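Local atomic coordinates of dehydroquinate synthase (Thermus thermophilus, PDB entry 1UJN), a protein that probably catalyses the NAD- and metal-dependent conversion of 3-deoxy-D-arabino-heptulosonate 7-phosphate to 3-dehydroquinate, the second step of chorismate biosynthesis. Residues 52-57 against 80-85; 102-107 against 111-116. All coordinates share one frame; numbering follows the deposited sequence.

Contact 1: residues 52-57 against 80-85; sequences VRHLLG and KGLPRN
His54 and Lys80 meet at an edge of the Rossmann-like N-terminal domain, where segment 52-57, on strand 55-58, faces the end of helix 67-80. The contact is small, burying 133 Å² in all. Most of it lies on these two residues, and Leu82 adds a smaller share. The histidine and lysine side chains run past one another in opposite senses. CG of Lys80 sits over one face of the imidazole, 3.9 Å from the centre of the His54 ring and 18° off its normal. This is a CH-pi contact made by the aliphatic part of the lysine. Kinks farther along the lysine chain keep its amine near the ring: NZ of Lys80 lies 4.7 Å from ND1 of His54, with no bond between them. A charge on the histidine would probably be disfavoured by this neighbour. Gly81, with positive phi, ends the helix in a Schellman motif. The chain then turns to Leu82, which also packs on Ala32 and Leu77. Trp76 of the same helix touches His54 as well. On the CD2 side of the imidazole the approach is oblique and looser, with CD2 of Leu82 4.4 Å from CD2 of His54.

Contact 2: residues 102-107 against 111-116; sequences FVAATY and VAYLAF
Tyr107 holds CG anti to its own backbone N (chi1 179°), and this sets the edge of its ring against Val111. CG1 of Val111 lies near the ring plane, 4.0 Å from CD2 of Tyr107. The other methyl of Val111, CG2, packs on Ala104, 3.6 Å from the carbonyl O and 4.0 Å from CB of that residue. The backbone closes the same corner. N of Val111 donates to O of Ala104 at 2.8 Å, nearly straight at 163°. Farther along, CB of Ala104 rests 3.7 Å from CB of Tyr113 and approaches the tyrosine ring obliquely. The small alanine side chain thus touches both Val111 and Tyr113. All four residues are buried, and both phenols are satisfied outside the two segments. The phenol of Tyr107 is bonded to Leu82, and OH of Tyr113 to O of His147. Leu142 of the second subunit packs on Tyr107. Helix 94-106 is here tied to strand 112-117 across a short connection, the second half of a beta-alpha-beta crossover in a Rossmann-like domain.

In the fold
Contact 1 closes before contact 2 opens along the chain, and their centres are 11 Å apart. Both belong to the N-terminal domain and reach the same mixed sheet. In it, strand 55-58 is at one edge, followed by strands 31-36, 87-92 and 112-117. Segment 80-85 of contact 1 leads from helix 67-80 toward strand 87-92, and contact 2 completes the next crossover. The two touch directly: OH of Tyr107 lies 2.7 Å from O of Leu82, and Val111 packs on the backbone of Arg84. Contact 1 is away from the annotated sites. Contact 2 lies nearer the predicted NAD site, with the Tyr113 side chain about 8 Å from that of Lys131. It also borders the second subunit more widely than contact 1.

Contact 1: residues 52-57 against 80-85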
ATOM      1  N   VAL A  52      25.884   2.827   2.881  1.00 23.46           N
ATOM      2  CA  VAL A  52      24.994   2.038   2.039  1.00 23.73           C
ATOM      3  C   VAL A  52      25.796   1.386   0.918  1.00 24.64           C
ATOM      4  O   VAL A  52      26.546   2.057   0.212  1.00 23.90           O
ATOM      5  CB  VAL A  52      23.878   2.916   1.443  1.00 22.86           C
ATOM      6  CG1 VAL A  52      22.937   2.064   0.605  1.00 21.45           C
ATOM      7  CG2 VAL A  52      23.112   3.599   2.574  1.00 21.64           C
ATOM      8  N   ARG A  53      25.624   0.079   0.756  1.00 25.82           N
ATOM      9  CA  ARG A  53      26.395  -0.676  -0.247  1.00 29.05           C
ATOM     10  C   ARG A  53      25.574  -1.067  -1.496  1.00 30.09           C
ATOM     11  O   ARG A  53      26.110  -1.392  -2.546  1.00 31.72           O
ATOM     12  CB  ARG A  53      26.950  -1.932   0.426  1.00 31.23           C
ATOM     13  CG  ARG A  53      27.779  -1.610   1.670  1.00 34.48           C
ATOM     14  CD  ARG A  53      28.994  -0.734   1.342  1.00 38.89           C
ATOM     15  NE  ARG A  53      29.658  -1.210   0.125  1.00 42.34           N
ATOM     16  CZ  ARG A  53      30.750  -0.538  -0.285  1.00 45.39           C
ATOM     17  NH1 ARG A  53      31.187   0.504   0.402  1.00 46.09           N
ATOM     18  NH2 ARG A  53      31.394  -0.933  -1.387  1.00 46.52           N
ATOM     19  N   HIS A  54      24.249  -1.050  -1.397  1.00 26.29           N
ATOM     20  CA  HIS A  54      23.397  -1.420  -2.524  1.00 25.93           C
ATOM     21  C   HIS A  54      22.783  -0.182  -3.164  1.00 25.86           C
ATOM     22  O   HIS A  54      21.971   0.503  -2.541  1.00 22.74           O
ATOM     23  CB  HIS A  54      22.285  -2.354  -2.049  1.00 27.58           C
ATOM     24  CG  HIS A  54      22.779  -3.538  -1.280  1.00 28.69           C
ATOM     25  ND1 HIS A  54      23.673  -4.446  -1.806  1.00 29.92           N
ATOM     26  CD2 HIS A  54      22.515  -3.955  -0.019  1.00 30.47           C
ATOM     27  CE1 HIS A  54      23.940  -5.371  -0.901  1.00 30.12           C
ATOM     28  NE2 HIS A  54      23.250  -5.096   0.192  1.00 30.68           N
ATOM     29  N   LEU A  55      23.173   0.098  -4.406  1.00 23.56           N
ATOM     30  CA  LEU A  55      22.662   1.264  -5.125  1.00 24.46           C
ATOM     31  C   LEU A  55      22.134   0.903  -6.501  1.00 24.65           C
ATOM     32  O   LEU A  55      22.719   0.076  -7.195  1.00 24.60           O
ATOM     33  CB  LEU A  55      23.759   2.318  -5.296  1.00 27.48           C
ATOM     34  CG  LEU A  55      24.317   3.056  -4.078  1.00 30.76           C
ATOM     35  CD1 LEU A  55      25.246   2.145  -3.293  1.00 31.97           C
ATOM     36  CD2 LEU A  55      25.070   4.290  -4.559  1.00 30.92           C
ATOM     37  N   LEU A  56      21.033   1.539  -6.894  1.00 22.65           N
ATOM     38  CA  LEU A  56      20.425   1.303  -8.199  1.00 23.77           C
ATOM     39  C   LEU A  56      20.059   2.645  -8.811  1.00 25.67           C
ATOM     40  O   LEU A  56      19.312   3.432  -8.208  1.00 22.43           O
ATOM     41  CB  LEU A  56      19.164   0.439  -8.071  1.00 25.73           C
ATOM     42  CG  LEU A  56      18.412   0.203  -9.390  1.00 27.04           C
ATOM     43  CD1 LEU A  56      19.288  -0.618 -10.340  1.00 29.49           C
ATOM     44  CD2 LEU A  56      17.098  -0.518  -9.130  1.00 26.71           C
ATOM     45  N   GLY A  57      20.598   2.906 -10.001  1.00 24.07           N
ATOM     46  CA  GLY A  57      20.330   4.152 -10.694  1.00 25.98           C
ATOM     47  C   GLY A  57      19.205   3.990 -11.695  1.00 26.42           C
ATOM     48  O   GLY A  57      19.064   2.942 -12.323  1.00 28.66           O
ATOM     49  N   LYS A  80      18.664  -9.021  -3.258  1.00 36.98           N
ATOM     50  CA  LYS A  80      19.688  -8.762  -2.254  1.00 36.86           C
ATOM     51  C   LYS A  80      19.289  -9.316  -0.884  1.00 37.23           C
ATOM     52  O   LYS A  80      20.075  -9.353   0.053  1.00 38.52           O
ATOM     53  CB  LYS A  80      19.895  -7.249  -2.163  1.00 38.01           C
ATOM     54  CG  LYS A  80      21.053  -6.769  -3.041  1.00 40.99           C
ATOM     55  CD  LYS A  80      20.583  -5.842  -4.165  1.00 42.53           C
ATOM     56  CE  LYS A  80      20.889  -6.406  -5.556  1.00 44.19           C
ATOM     57  NZ  LYS A  80      22.215  -5.968  -5.986  1.00 46.37           N
ATOM     58  N   GLY A  81      18.041  -9.756  -0.767  1.00 35.10           N
ATOM     59  CA  GLY A  81      17.567 -10.309   0.484  1.00 33.45           C
ATOM     60  C   GLY A  81      17.323  -9.279   1.572  1.00 32.53           C
ATOM     61  O   GLY A  81      17.403  -9.599   2.754  1.00 33.55           O
ATOM     62  N   LEU A  82      17.022  -8.045   1.185  1.00 31.15           N
ATOM     63  CA  LEU A  82      16.770  -7.002   2.180  1.00 30.52           C
ATOM     64  C   LEU A  82      15.554  -7.341   3.032  1.00 28.31           C
ATOM     65  O   LEU A  82      14.477  -7.620   2.508  1.00 26.46           O
ATOM     66  CB  LEU A  82      16.573  -5.641   1.506  1.00 32.79           C
ATOM     67  CG  LEU A  82      17.864  -4.959   1.043  1.00 38.18           C
ATOM     68  CD1 LEU A  82      17.534  -3.663   0.331  1.00 39.43           C
ATOM     69  CD2 LEU A  82      18.757  -4.687   2.247  1.00 38.24           C
ATOM     70  N   PRO A  83      15.719  -7.328   4.366  1.00 27.19           N
ATOM     71  CA  PRO A  83      14.655  -7.634   5.324  1.00 27.11           C
ATOM     72  C   PRO A  83      13.715  -6.470   5.627  1.00 25.39           C
ATOM     73  O   PRO A  83      13.914  -5.349   5.159  1.00 23.89           O
ATOM     74  CB  PRO A  83      15.429  -8.100   6.552  1.00 27.80           C
ATOM     75  CG  PRO A  83      16.636  -7.229   6.513  1.00 27.41           C
ATOM     76  CD  PRO A  83      17.022  -7.217   5.053  1.00 29.09           C
ATOM     77  N   ARG A  84      12.696  -6.755   6.431  1.00 24.78           N
ATOM     78  CA  ARG A  84      11.655  -5.784   6.794  1.00 25.88           C
ATOM     79  C   ARG A  84      12.196  -4.582   7.595  1.00 25.14           C
ATOM     80  O   ARG A  84      11.581  -3.528   7.674  1.00 24.34           O
ATOM     81  CB  ARG A  84      10.585  -6.513   7.608  1.00 29.88           C
ATOM     82  CG  ARG A  84       9.210  -5.858   7.477  1.00 37.66           C
ATOM     83  CD  ARG A  84       8.120  -6.655   8.204  1.00 42.38           C
ATOM     84  NE  ARG A  84       7.135  -5.748   8.804  1.00 47.36           N
ATOM     85  CZ  ARG A  84       5.930  -6.262   9.112  1.00 49.35           C
ATOM     86  NH1 ARG A  84       5.671  -7.537   8.879  1.00 51.30           N
ATOM     87  NH2 ARG A  84       4.999  -5.477   9.663  1.00 49.46           N
ATOM     88  N   ASN A  85      13.359  -4.718   8.227  1.00 25.22           N
ATOM     89  CA  ASN A  85      13.900  -3.598   8.994  1.00 25.82           C
ATOM     90  C   ASN A  85      14.870  -2.780   8.147  1.00 24.15           C
ATOM     91  O   ASN A  85      15.609  -1.938   8.663  1.00 24.13           O
ATOM     92  CB  ASN A  85      14.587  -4.090  10.278  1.00 26.67           C
ATOM     93  CG  ASN A  85      15.844  -4.892  10.007  1.00 29.90           C
ATOM     94  OD1 ASN A  85      15.879  -5.732   9.112  1.00 32.56           O
ATOM     95  ND2 ASN A  85      16.881  -4.647  10.801  1.00 32.32           N
TER

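Contact 2: residues 102-107 against 111-116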
ATOM      1  N   PHE A 102       6.648   4.450  -3.154  1.00 18.14           N
ATOM      2  CA  PHE A 102       5.658   3.397  -3.374  1.00 16.54           C
ATOM      3  C   PHE A 102       6.304   2.020  -3.224  1.00 18.43           C
ATOM      4  O   PHE A 102       5.687   1.086  -2.694  1.00 16.41           O
ATOM      5  CB  PHE A 102       5.025   3.559  -4.759  1.00 16.23           C
ATOM      6  CG  PHE A 102       3.928   2.569  -5.043  1.00 15.93           C
ATOM      7  CD1 PHE A 102       2.905   2.360  -4.119  1.00 16.24           C
ATOM      8  CD2 PHE A 102       3.917   1.849  -6.235  1.00 15.92           C
ATOM      9  CE1 PHE A 102       1.883   1.448  -4.377  1.00 19.05           C
ATOM     10  CE2 PHE A 102       2.899   0.929  -6.509  1.00 17.40           C
ATOM     11  CZ  PHE A 102       1.879   0.727  -5.578  1.00 19.97           C
ATOM     12  N   VAL A 103       7.543   1.896  -3.690  1.00 16.98           N
ATOM     13  CA  VAL A 103       8.278   0.645  -3.548  1.00 16.83           C
ATOM     14  C   VAL A 103       8.449   0.388  -2.044  1.00 17.94           C
ATOM     15  O   VAL A 103       8.213  -0.714  -1.571  1.00 17.55           O
ATOM     16  CB  VAL A 103       9.663   0.736  -4.225  1.00 16.86           C
ATOM     17  CG1 VAL A 103      10.555  -0.426  -3.782  1.00 18.47           C
ATOM     18  CG2 VAL A 103       9.484   0.698  -5.748  1.00 17.22           C
ATOM     19  N   ALA A 104       8.843   1.415  -1.296  1.00 17.92           N
ATOM     20  CA  ALA A 104       9.017   1.277   0.155  1.00 16.46           C
ATOM     21  C   ALA A 104       7.700   0.931   0.844  1.00 16.71           C
ATOM     22  O   ALA A 104       7.674   0.141   1.790  1.00 17.28           O
ATOM     23  CB  ALA A 104       9.574   2.568   0.747  1.00 19.76           C
ATOM     24  N   ALA A 105       6.610   1.537   0.382  1.00 14.80           N
ATOM     25  CA  ALA A 105       5.303   1.290   0.972  1.00 16.28           C
ATOM     26  C   ALA A 105       4.810  -0.135   0.788  1.00 17.71           C
ATOM     27  O   ALA A 105       4.016  -0.617   1.593  1.00 17.33           O
ATOM     28  CB  ALA A 105       4.271   2.257   0.390  1.00 15.83           C
ATOM     29  N   THR A 106       5.297  -0.817  -0.243  1.00 17.36           N
ATOM     30  CA  THR A 106       4.810  -2.154  -0.535  1.00 19.12           C
ATOM     31  C   THR A 106       5.782  -3.317  -0.442  1.00 18.52           C
ATOM     32  O   THR A 106       5.347  -4.465  -0.371  1.00 17.19           O
ATOM     33  CB  THR A 106       4.147  -2.166  -1.922  1.00 18.29           C
ATOM     34  OG1 THR A 106       5.100  -1.752  -2.910  1.00 17.48           O
ATOM     35  CG2 THR A 106       2.947  -1.199  -1.939  1.00 16.40           C
ATOM     36  N   TYR A 107       7.082  -3.039  -0.452  1.00 17.25           N
ATOM     37  CA  TYR A 107       8.071  -4.110  -0.341  1.00 17.37           C
ATOM     38  C   TYR A 107       7.882  -4.724   1.048  1.00 18.54           C
ATOM     39  O   TYR A 107       7.962  -4.015   2.053  1.00 17.46           O
ATOM     40  CB  TYR A 107       9.495  -3.552  -0.483  1.00 18.52           C
ATOM     41  CG  TYR A 107      10.575  -4.615  -0.363  1.00 19.29           C
ATOM     42  CD1 TYR A 107      10.660  -5.652  -1.288  1.00 21.03           C
ATOM     43  CD2 TYR A 107      11.482  -4.603   0.699  1.00 18.90           C
ATOM     44  CE1 TYR A 107      11.621  -6.658  -1.163  1.00 20.03           C
ATOM     45  CE2 TYR A 107      12.449  -5.607   0.836  1.00 21.47           C
ATOM     46  CZ  TYR A 107      12.507  -6.630  -0.101  1.00 22.52           C
ATOM     47  OH  TYR A 107      13.450  -7.632   0.021  1.00 23.59           O
ATOM     48  N   VAL A 111       8.420  -0.765   4.294  1.00 17.43           N
ATOM     49  CA  VAL A 111       9.693  -0.532   4.961  1.00 17.88           C
ATOM     50  C   VAL A 111       9.913   0.976   5.014  1.00 17.38           C
ATOM     51  O   VAL A 111       9.296   1.740   4.267  1.00 17.37           O
ATOM     52  CB  VAL A 111      10.882  -1.185   4.219  1.00 18.25           C
ATOM     53  CG1 VAL A 111      10.702  -2.709   4.185  1.00 16.56           C
ATOM     54  CG2 VAL A 111      11.000  -0.615   2.799  1.00 17.01           C
ATOM     55  N   ALA A 112      10.791   1.408   5.904  1.00 18.32           N
ATOM     56  CA  ALA A 112      11.075   2.831   6.045  1.00 16.93           C
ATOM     57  C   ALA A 112      11.847   3.370   4.849  1.00 18.24           C
ATOM     58  O   ALA A 112      12.563   2.631   4.169  1.00 16.75           O
ATOM     59  CB  ALA A 112      11.883   3.065   7.318  1.00 19.22           C
ATOM     60  N   TYR A 113      11.672   4.654   4.560  1.00 19.09           N
ATOM     61  CA  TYR A 113      12.447   5.262   3.491  1.00 17.60           C
ATOM     62  C   TYR A 113      12.826   6.683   3.867  1.00 17.46           C
ATOM     63  O   TYR A 113      12.131   7.340   4.650  1.00 16.72           O
ATOM     64  CB  TYR A 113      11.721   5.219   2.137  1.00 17.26           C
ATOM     65  CG  TYR A 113      10.592   6.199   1.929  1.00 18.48           C
ATOM     66  CD1 TYR A 113       9.331   5.964   2.457  1.00 18.97           C
ATOM     67  CD2 TYR A 113      10.777   7.330   1.139  1.00 19.16           C
ATOM     68  CE1 TYR A 113       8.268   6.828   2.189  1.00 21.15           C
ATOM     69  CE2 TYR A 113       9.724   8.203   0.869  1.00 19.80           C
ATOM     70  CZ  TYR A 113       8.477   7.942   1.390  1.00 19.80           C
ATOM     71  OH  TYR A 113       7.424   8.777   1.081  1.00 22.18           O
ATOM     72  N   LEU A 114      13.974   7.113   3.356  1.00 15.21           N
ATOM     73  CA  LEU A 114      14.485   8.455   3.592  1.00 16.80           C
ATOM     74  C   LEU A 114      14.516   9.141   2.240  1.00 16.93           C
ATOM     75  O   LEU A 114      14.938   8.550   1.247  1.00 17.16           O
ATOM     76  CB  LEU A 114      15.902   8.399   4.164  1.00 16.77           C
ATOM     77  CG  LEU A 114      16.048   7.811   5.569  1.00 17.87           C
ATOM     78  CD1 LEU A 114      17.529   7.712   5.924  1.00 20.53           C
ATOM     79  CD2 LEU A 114      15.309   8.688   6.565  1.00 19.18           C
ATOM     80  N   ALA A 115      14.065  10.386   2.205  1.00 17.65           N
ATOM     81  CA  ALA A 115      14.036  11.133   0.958  1.00 17.79           C
ATOM     82  C   ALA A 115      15.126  12.198   0.898  1.00 17.96           C
ATOM     83  O   ALA A 115      15.353  12.922   1.865  1.00 18.54           O
ATOM     84  CB  ALA A 115      12.678  11.785   0.784  1.00 17.43           C
ATOM     85  N   PHE A 116      15.798  12.275  -0.247  1.00 17.12           N
ATOM     86  CA  PHE A 116      16.839  13.277  -0.474  1.00 17.59           C
ATOM     87  C   PHE A 116      16.448  13.969  -1.775  1.00 17.39           C
ATOM     88  O   PHE A 116      16.961  13.645  -2.850  1.00 16.33           O
ATOM     89  CB  PHE A 116      18.204  12.614  -0.613  1.00 17.69           C
ATOM     90  CG  PHE A 116      18.657  11.916   0.633  1.00 18.23           C
ATOM     91  CD1 PHE A 116      18.225  10.626   0.919  1.00 17.74           C
ATOM     92  CD2 PHE A 116      19.493  12.559   1.540  1.00 20.38           C
ATOM     93  CE1 PHE A 116      18.622   9.983   2.098  1.00 17.09           C
ATOM     94  CE2 PHE A 116      19.893  11.925   2.719  1.00 19.87           C
ATOM     95  CZ  PHE A 116      19.457  10.637   2.996  1.00 19.66           C
TER